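Legionella ubiquitin-specific protease A domain-containing protein (Legionella pneumophila subsp. pneumophila, PDB 5DGG) is probably a ubiquitin-specific protease of the CA peptidase clan and a Legionella metaeffector, represented here by its central domain. Local coordinates at residues F147-E151 and G152-P156; S140-K143 and M144-G148; A95-D98 and D99-L102. One frame throughout, in Å; residues are numbered along the deposited sequence. Where two conformers were deposited one is given.

Three local contacts, each between neighbours in sequence, show how one chain begins, ends and reconnects helices. None closes a long loop, nests or crosses another. From the N terminus, contact 3 (95-102) comes first, where the connection after strand 81-86 winds into helix 98-108 against the central sheet. Contact 2 (140-148) forms the last turns of helix 132-146, and contact 1 (147-156) the turn that follows, leading into helix 156-165. Contacts 2 and 1 share Phe147 and Gly148, their centres are about 6 Å apart, and Ala149 N probably bonds to Met144 O (3.0 Å). Contact 3 stands across the chain's centre, its own centre about 22 Å from that of contact 2.

Contact 1. Residues F147-E151 and G152-P156; sequences FGAPE and GSYNP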
loop_
_atom_site.group_PDB
_atom_site.type_symbol
_atom_site.label_atom_id
_atom_site.label_comp_id
_atom_site.label_asym_id
_atom_site.label_seq_id
_atom_site.Cartn_x
_atom_site.Cartn_y
_atom_site.Cartn_z
ATOM N N PHE A 147 -0.005 -11.776 4.592
ATOM C CA PHE A 147 -0.657 -11.566 5.878
ATOM C C PHE A 147 -1.719 -12.613 6.178
ATOM O O PHE A 147 -2.388 -12.522 7.226
ATOM C CB PHE A 147 -1.320 -10.200 5.962
ATOM C CG PHE A 147 -0.367 -9.046 5.910
ATOM C CD1 PHE A 147 0.968 -9.184 6.237
ATOM C CD2 PHE A 147 -0.837 -7.807 5.575
ATOM C CE1 PHE A 147 1.818 -8.087 6.220
ATOM C CE2 PHE A 147 -0.006 -6.720 5.506
ATOM C CZ PHE A 147 1.325 -6.844 5.843
ATOM N N GLY A 148 -1.848 -13.604 5.293
ATOM C CA GLY A 148 -2.694 -14.772 5.555
ATOM C C GLY A 148 -4.113 -14.606 5.084
ATOM O O GLY A 148 -4.978 -15.312 5.553
ATOM N N ALA A 149 -4.365 -13.695 4.148
ATOM C CA ALA A 149 -5.712 -13.509 3.629
ATOM C C ALA A 149 -6.109 -14.783 2.887
ATOM O O ALA A 149 -5.248 -15.508 2.404
ATOM C CB ALA A 149 -5.760 -12.328 2.669
ATOM N N PRO A 150 -7.405 -15.031 2.767
ATOM C CA PRO A 150 -7.853 -16.241 2.087
ATOM C C PRO A 150 -7.773 -16.091 0.587
ATOM O O PRO A 150 -7.928 -15.000 0.073
ATOM C CB PRO A 150 -9.313 -16.388 2.529
ATOM C CG PRO A 150 -9.742 -15.022 2.933
ATOM C CD PRO A 150 -8.517 -14.241 3.330
ATOM N N GLU A 151 -7.561 -17.217 -0.078
ATOM C CA GLU A 151 -7.393 -17.305 -1.528
ATOM C C GLU A 151 -8.220 -16.356 -2.430
ATOM O O GLU A 151 -7.689 -15.832 -3.423
ATOM C CB GLU A 151 -7.648 -18.757 -1.959
ATOM C CG GLU A 151 -6.737 -19.229 -3.079
ATOM C CD GLU A 151 -6.703 -20.740 -3.180
ATOM O OE1 GLU A 151 -7.772 -21.347 -3.440
ATOM O OE2 GLU A 151 -5.603 -21.308 -2.987
ATOM N N GLY A 152 -9.493 -16.137 -2.117
ATOM C CA GLY A 152 -10.301 -15.212 -2.922
ATOM C C GLY A 152 -10.077 -13.711 -2.705
ATOM O O GLY A 152 -10.623 -12.891 -3.438
ATOM N N SER A 153 -9.287 -13.329 -1.702
ATOM C CA SER A 153 -9.208 -11.926 -1.261
ATOM C C SER A 153 -8.020 -11.184 -1.854
ATOM O O SER A 153 -7.807 -9.994 -1.558
ATOM C CB SER A 153 -9.060 -11.867 0.262
ATOM O OG SER A 153 -10.123 -12.544 0.888
ATOM N N TYR A 154 -7.216 -11.890 -2.626
ATOM C CA TYR A 154 -6.095 -11.280 -3.324
ATOM C C TYR A 154 -6.030 -11.860 -4.734
ATOM O O TYR A 154 -6.663 -12.897 -5.007
ATOM C CB TYR A 154 -4.787 -11.549 -2.598
ATOM C CG TYR A 154 -4.429 -13.008 -2.369
ATOM C CD1 TYR A 154 -3.827 -13.768 -3.380
ATOM C CD2 TYR A 154 -4.672 -13.627 -1.152
ATOM C CE1 TYR A 154 -3.497 -15.086 -3.176
ATOM C CE2 TYR A 154 -4.330 -14.957 -0.929
ATOM C CZ TYR A 154 -3.747 -15.688 -1.947
ATOM O OH TYR A 154 -3.383 -17.009 -1.792
ATOM N N ASN A 155 -5.220 -11.229 -5.586
ATOM C CA ASN A 155 -5.262 -11.422 -7.017
ATOM C C ASN A 155 -3.955 -12.072 -7.408
ATOM O O ASN A 155 -2.953 -11.392 -7.582
ATOM C CB ASN A 155 -5.423 -10.088 -7.737
ATOM C CG ASN A 155 -5.612 -10.248 -9.234
ATOM O OD1 ASN A 155 -4.907 -11.012 -9.895
ATOM N ND2 ASN A 155 -6.562 -9.517 -9.773
ATOM N N PRO A 156 -3.956 -13.404 -7.564
ATOM C CA PRO A 156 -2.692 -14.108 -7.784
ATOM C C PRO A 156 -2.006 -13.694 -9.072
ATOM O O PRO A 156 -0.781 -13.729 -9.160
ATOM C CB PRO A 156 -3.108 -15.586 -7.857
ATOM C CG PRO A 156 -4.483 -15.657 -7.317
ATOM C CD PRO A 156 -5.113 -14.311 -7.504
#
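Glu151 and Tyr154 meet backbone to ring: Glu151 O stands about 4.1 Å above the plane of the Tyr154 ring, over its centre. The tyrosine side chain folds back along the preceding residues because chi1 (57°) puts CG between the backbone N and the carbonyl carbon. The ring's edge is thereby brought to Ala149, where CE2 lies 3.5 Å from Ala149 O, in the ring plane, and CD2 packs at 4.2 Å from Ala149 CB. Further out, the CG of the poorly ordered Glu151 comes within 4.2 Å of Tyr154 OH. The chain reverses here in a type I beta turn with Glu151 and Gly152 at its corners, closed by the bond from Ser153 N to Pro150 O (2.8 Å, N-H...O angle 162°). Ser153 OG, beside its own backbone N, adds a weak bond of 3.4 Å to the same Pro150 O and touches Pro150 CG at 3.2 Å. The turn sits in the loop between helices 132-146 and 156-165. Tyr154 also packs on His141 and Lys145 of the first helix; Asn155 N-caps the second, its OD1 accepting from Leu158 N while ND2 donates to Glu179 OE1.

Contact 2. Residues S140-K143 and M144-G148; sequences SHKK and MKEFG
Ser140 O receives the N-H of Met144 at 2.9 Å, the first of four i to i+4 bonds that carry helix 132-146 to its C-terminal end. There Gly148, with a positive phi, forms a Schellman motif: its N turns back to Lys145 O, and Ala149 N probably bonds to Met144 O. The hydroxyl of Ser140 is hydrogen-bonded to Thr136 O, one turn back in the same helix, and to Tyr68 OH of the sheet.

His141 contributes its carbonyl, which accepts from Lys145 N at an almost straight N-H...O angle of 168°, whereas its imidazole NE2 is bonded to Leu14 O. On the inner side of the helix, Met144 packs on Ile22 and Met56 and so faces the sheet.

Lys142 O accepts from Glu146 N. The lysine chain, extended throughout, passes across Glu146 at an angle: CE comes within 3.4 Å of Glu146 OE1, but NZ stops at 4.1 Å, near enough for attraction without a salt bridge, and has a long, weak ion pair with Asp163.

Lys143 behaves differently. Bends at chi2 and chi3 (-56° and -59°) swing its chain round toward the last turn, where NZ grips Glu146 OE2 at 2.7 Å from the syn side, somewhat out of the carboxylate plane. A second salt bridge, to Glu84 OE1, makes this ammonium a link between the helix and strand 81-86, and the two carboxylates probably stabilise its positive charge. The same residue also meets one face of Phe147: CB lies 4.3 Å from the ring centroid in a CH-pi contact. On that face Lys143 O, which accepts from Phe147 N at 2.7 Å, sits 3.1 Å above the ring plane, displaced toward the rim.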
loop_
_atom_site.group_PDB
_atom_site.type_symbol
_atom_site.label_atom_id
_atom_site.label_comp_id
_atom_site.label_asym_id
_atom_site.label_seq_id
_atom_site.Cartn_x
_atom_site.Cartn_y
_atom_site.Cartn_z
ATOM N N SER A 140 0.600 -4.696 -2.788
ATOM C CA SER A 140 -0.415 -4.751 -1.787
ATOM C C SER A 140 -1.159 -6.117 -1.794
ATOM O O SER A 140 -1.534 -6.677 -0.750
ATOM C CB SER A 140 -1.388 -3.576 -1.963
ATOM O OG SER A 140 -0.727 -2.329 -1.739
ATOM N N HIS A 141 -1.443 -6.626 -2.975
ATOM C CA HIS A 141 -1.956 -7.982 -3.111
ATOM C C HIS A 141 -0.954 -9.017 -2.550
ATOM O O HIS A 141 -1.331 -9.920 -1.826
ATOM C CB HIS A 141 -2.299 -8.253 -4.570
ATOM C CG HIS A 141 -3.585 -7.627 -5.005
ATOM N ND1 HIS A 141 -4.807 -8.216 -4.775
ATOM C CD2 HIS A 141 -3.850 -6.439 -5.582
ATOM C CE1 HIS A 141 -5.768 -7.432 -5.225
ATOM N NE2 HIS A 141 -5.214 -6.349 -5.721
ATOM N N LYS A 142 0.326 -8.875 -2.869
ATOM C CA LYS A 142 1.324 -9.754 -2.325
ATOM C C LYS A 142 1.301 -9.730 -0.797
ATOM O O LYS A 142 1.373 -10.800 -0.148
ATOM C CB LYS A 142 2.698 -9.345 -2.813
ATOM C CG LYS A 142 3.817 -10.167 -2.182
ATOM C CD LYS A 142 5.197 -9.673 -2.575
ATOM C CE LYS A 142 6.198 -10.800 -2.300
ATOM N NZ LYS A 142 7.587 -10.366 -2.554
ATOM N N LYS A 143 1.193 -8.526 -0.214
ATOM C CA LYS A 143 1.110 -8.444 1.247
ATOM C C LYS A 143 -0.159 -9.081 1.818
ATOM O O LYS A 143 -0.140 -9.687 2.895
ATOM C CB LYS A 143 1.256 -6.997 1.761
ATOM C CG LYS A 143 2.552 -6.326 1.446
ATOM C CD LYS A 143 3.818 -6.989 1.890
ATOM C CE LYS A 143 3.928 -7.218 3.366
ATOM N NZ LYS A 143 5.371 -7.538 3.691
ATOM N N MET A 144 -1.256 -8.930 1.095
ATOM C CA MET A 144 -2.513 -9.509 1.460
ATOM C C MET A 144 -2.358 -11.012 1.665
ATOM O O MET A 144 -2.744 -11.566 2.714
ATOM C CB MET A 144 -3.538 -9.208 0.369
ATOM C CG MET A 144 -4.947 -9.353 0.795
ATOM S SD MET A 144 -5.496 -8.024 1.909
ATOM C CE MET A 144 -7.091 -8.774 2.190
ATOM N N LYS A 145 -1.725 -11.656 0.694
ATOM C CA LYS A 145 -1.390 -13.096 0.796
ATOM C C LYS A 145 -0.434 -13.376 1.961
ATOM O O LYS A 145 -0.705 -14.266 2.801
ATOM C CB LYS A 145 -0.766 -13.558 -0.537
ATOM C CG LYS A 145 -0.418 -15.053 -0.616
ATOM C CD LYS A 145 0.286 -15.353 -1.938
ATOM C CE LYS A 145 0.418 -16.839 -2.188
ATOM N NZ LYS A 145 0.869 -17.077 -3.590
ATOM N N GLU A 146 0.663 -12.636 2.037
ATOM C CA GLU A 146 1.619 -12.819 3.114
ATOM C C GLU A 146 0.942 -12.688 4.457
ATOM O O GLU A 146 1.271 -13.422 5.371
ATOM C CB GLU A 146 2.802 -11.831 3.106
ATOM C CG GLU A 146 3.842 -11.968 2.009
ATOM C CD GLU A 146 4.880 -10.816 2.065
ATOM O OE1 GLU A 146 5.499 -10.563 1.019
ATOM O OE2 GLU A 146 5.092 -10.149 3.136
ATOM N N PHE A 147 -0.005 -11.776 4.592
ATOM C CA PHE A 147 -0.657 -11.566 5.878
ATOM C C PHE A 147 -1.719 -12.613 6.178
ATOM O O PHE A 147 -2.388 -12.522 7.226
ATOM C CB PHE A 147 -1.320 -10.200 5.962
ATOM C CG PHE A 147 -0.367 -9.046 5.910
ATOM C CD1 PHE A 147 0.968 -9.184 6.237
ATOM C CD2 PHE A 147 -0.837 -7.807 5.575
ATOM C CE1 PHE A 147 1.818 -8.087 6.220
ATOM C CE2 PHE A 147 -0.006 -6.720 5.506
ATOM C CZ PHE A 147 1.325 -6.844 5.843
ATOM N N GLY A 148 -1.848 -13.604 5.293
ATOM C CA GLY A 148 -2.694 -14.772 5.555
ATOM C C GLY A 148 -4.113 -14.606 5.084
ATOM O O GLY A 148 -4.978 -15.312 5.553
#

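Contact 3. Residues A95-D98 and D99-L102; sequences AVLD and DYVL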
loop_
_atom_site.group_PDB
_atom_site.type_symbol
_atom_site.label_atom_id
_atom_site.label_comp_id
_atom_site.label_asym_id
_atom_site.label_seq_id
_atom_site.Cartn_x
_atom_site.Cartn_y
_atom_site.Cartn_z
ATOM N N ALA A 95 12.034 6.932 2.061
ATOM C CA ALA A 95 12.400 7.903 3.109
ATOM C C ALA A 95 11.466 9.096 3.113
ATOM O O ALA A 95 11.198 9.700 4.159
ATOM C CB ALA A 95 13.851 8.360 2.921
ATOM N N VAL A 96 10.904 9.376 1.954
ATOM C CA VAL A 96 10.004 10.493 1.812
ATOM C C VAL A 96 8.728 10.314 2.666
ATOM O O VAL A 96 8.031 11.275 2.962
ATOM C CB VAL A 96 9.713 10.725 0.306
ATOM C CG1 VAL A 96 8.613 9.810 -0.208
ATOM C CG2 VAL A 96 9.386 12.168 0.035
ATOM N N LEU A 97 8.419 9.086 3.088
ATOM C CA LEU A 97 7.249 8.831 3.920
ATOM C C LEU A 97 7.508 8.732 5.403
ATOM O O LEU A 97 6.534 8.641 6.149
ATOM C CB LEU A 97 6.503 7.543 3.498
ATOM C CG LEU A 97 5.852 7.578 2.109
ATOM C CD1 LEU A 97 5.137 6.276 1.846
ATOM C CD2 LEU A 97 4.891 8.717 1.951
ATOM N N ASP A 98 8.762 8.747 5.849
ATOM C CA ASP A 98 9.053 8.480 7.271
ATOM C C ASP A 98 8.333 9.470 8.174
ATOM O O ASP A 98 7.580 9.080 9.068
ATOM C CB ASP A 98 10.550 8.519 7.585
ATOM C CG ASP A 98 11.331 7.359 6.986
ATOM O OD1 ASP A 98 10.743 6.431 6.371
ATOM O OD2 ASP A 98 12.588 7.377 7.061
ATOM N N ASP A 99 8.510 10.764 7.909
ATOM C CA ASP A 99 7.946 11.806 8.772
ATOM C C ASP A 99 6.453 11.841 8.685
ATOM O O ASP A 99 5.795 12.018 9.689
ATOM C CB ASP A 99 8.442 13.184 8.341
ATOM C CG ASP A 99 9.839 13.466 8.822
ATOM O OD1 ASP A 99 10.144 13.137 9.999
ATOM O OD2 ASP A 99 10.635 14.003 8.015
ATOM N N TYR A 100 5.967 11.682 7.456
ATOM C CA TYR A 100 4.558 11.707 7.140
ATOM C C TYR A 100 3.823 10.659 7.914
ATOM O O TYR A 100 2.815 10.959 8.572
ATOM C CB TYR A 100 4.318 11.506 5.632
ATOM C CG TYR A 100 2.861 11.543 5.224
ATOM C CD1 TYR A 100 2.161 12.758 5.198
ATOM C CD2 TYR A 100 2.172 10.394 4.870
ATOM C CE1 TYR A 100 0.829 12.795 4.820
ATOM C CE2 TYR A 100 0.842 10.426 4.503
ATOM C CZ TYR A 100 0.185 11.654 4.467
ATOM O OH TYR A 100 -1.128 11.747 4.134
ATOM N N VAL A 101 4.306 9.419 7.857
ATOM C CA VAL A 101 3.601 8.344 8.509
ATOM C C VAL A 101 3.753 8.375 10.032
ATOM O O VAL A 101 2.792 8.065 10.756
ATOM C CB VAL A 101 4.048 6.945 7.992
ATOM C CG1 VAL A 101 3.217 5.888 8.680
ATOM C CG2 VAL A 101 3.796 6.861 6.502
ATOM N N LEU A 102 4.956 8.691 10.502
ATOM C CA LEU A 102 5.175 8.852 11.908
ATOM C C LEU A 102 4.249 9.943 12.494
ATOM O O LEU A 102 3.666 9.757 13.548
ATOM C CB LEU A 102 6.628 9.209 12.198
ATOM C CG LEU A 102 7.622 8.061 12.170
ATOM C CD1 LEU A 102 9.039 8.602 12.405
ATOM C CD2 LEU A 102 7.258 7.003 13.216
HETATM O O HOH W 1 10.479 11.683 6.053
HETATM O O HOH W 2 7.824 12.817 5.200
#
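Leu97 O and Asp98 O accept from Val101 N (2.9 Å) and Leu102 N (3.0 Å), two nearly straight i to i+4 bonds that open helix 98-108. One turn earlier the backbone already has helical angles, but water stands in for the regular bonds. One water donates to Ala95 O and accepts from Asp99 N, with a further weak bond to Asp99 OD2; a second donates to Val96 O at 2.7 Å and accepts from Tyr100 N. Each molecule is thus inserted between a carbonyl and the N-H four residues on, a hydrated helical turn. Asp98 N reaches Ala95 O directly, a bond over three residues rather than four.

The side chains meet at spacings of three and four residues. Leu97 CB lies 4.1 Å from Val101 CG2, the branch that stands beside the backbone N because chi1 (-177°) sends CG1 to the far side. That methyl also comes within 3.3 Å of Leu97 O, the carbonyl already bonded to Val101 N. At its other end Leu97 places CD2 against Tyr100 CD2 at 4.3 Å.

Topologically this is the start of the helix in a beta-alpha-beta crossover: strand 81-86 leads into it, and strand 115-120, parallel and adjacent in the sheet, follows. Leu97 and Val101 pack on Leu85 of strand 81-86 and on Val67 of the neighbouring strand 65-70, while Tyr100 leans toward Arg30 in a loop.

Leu102 lies on Val115 and Ile117 of the later strand, and its CG comes within 3.3 Å of Asp98 O, the carbonyl that accepts from its own N. The carboxylate of Asp98 points elsewhere: its OD1 is hydrogen-bonded to His119 NE2, joining the first turn of the helix to strand 115-120.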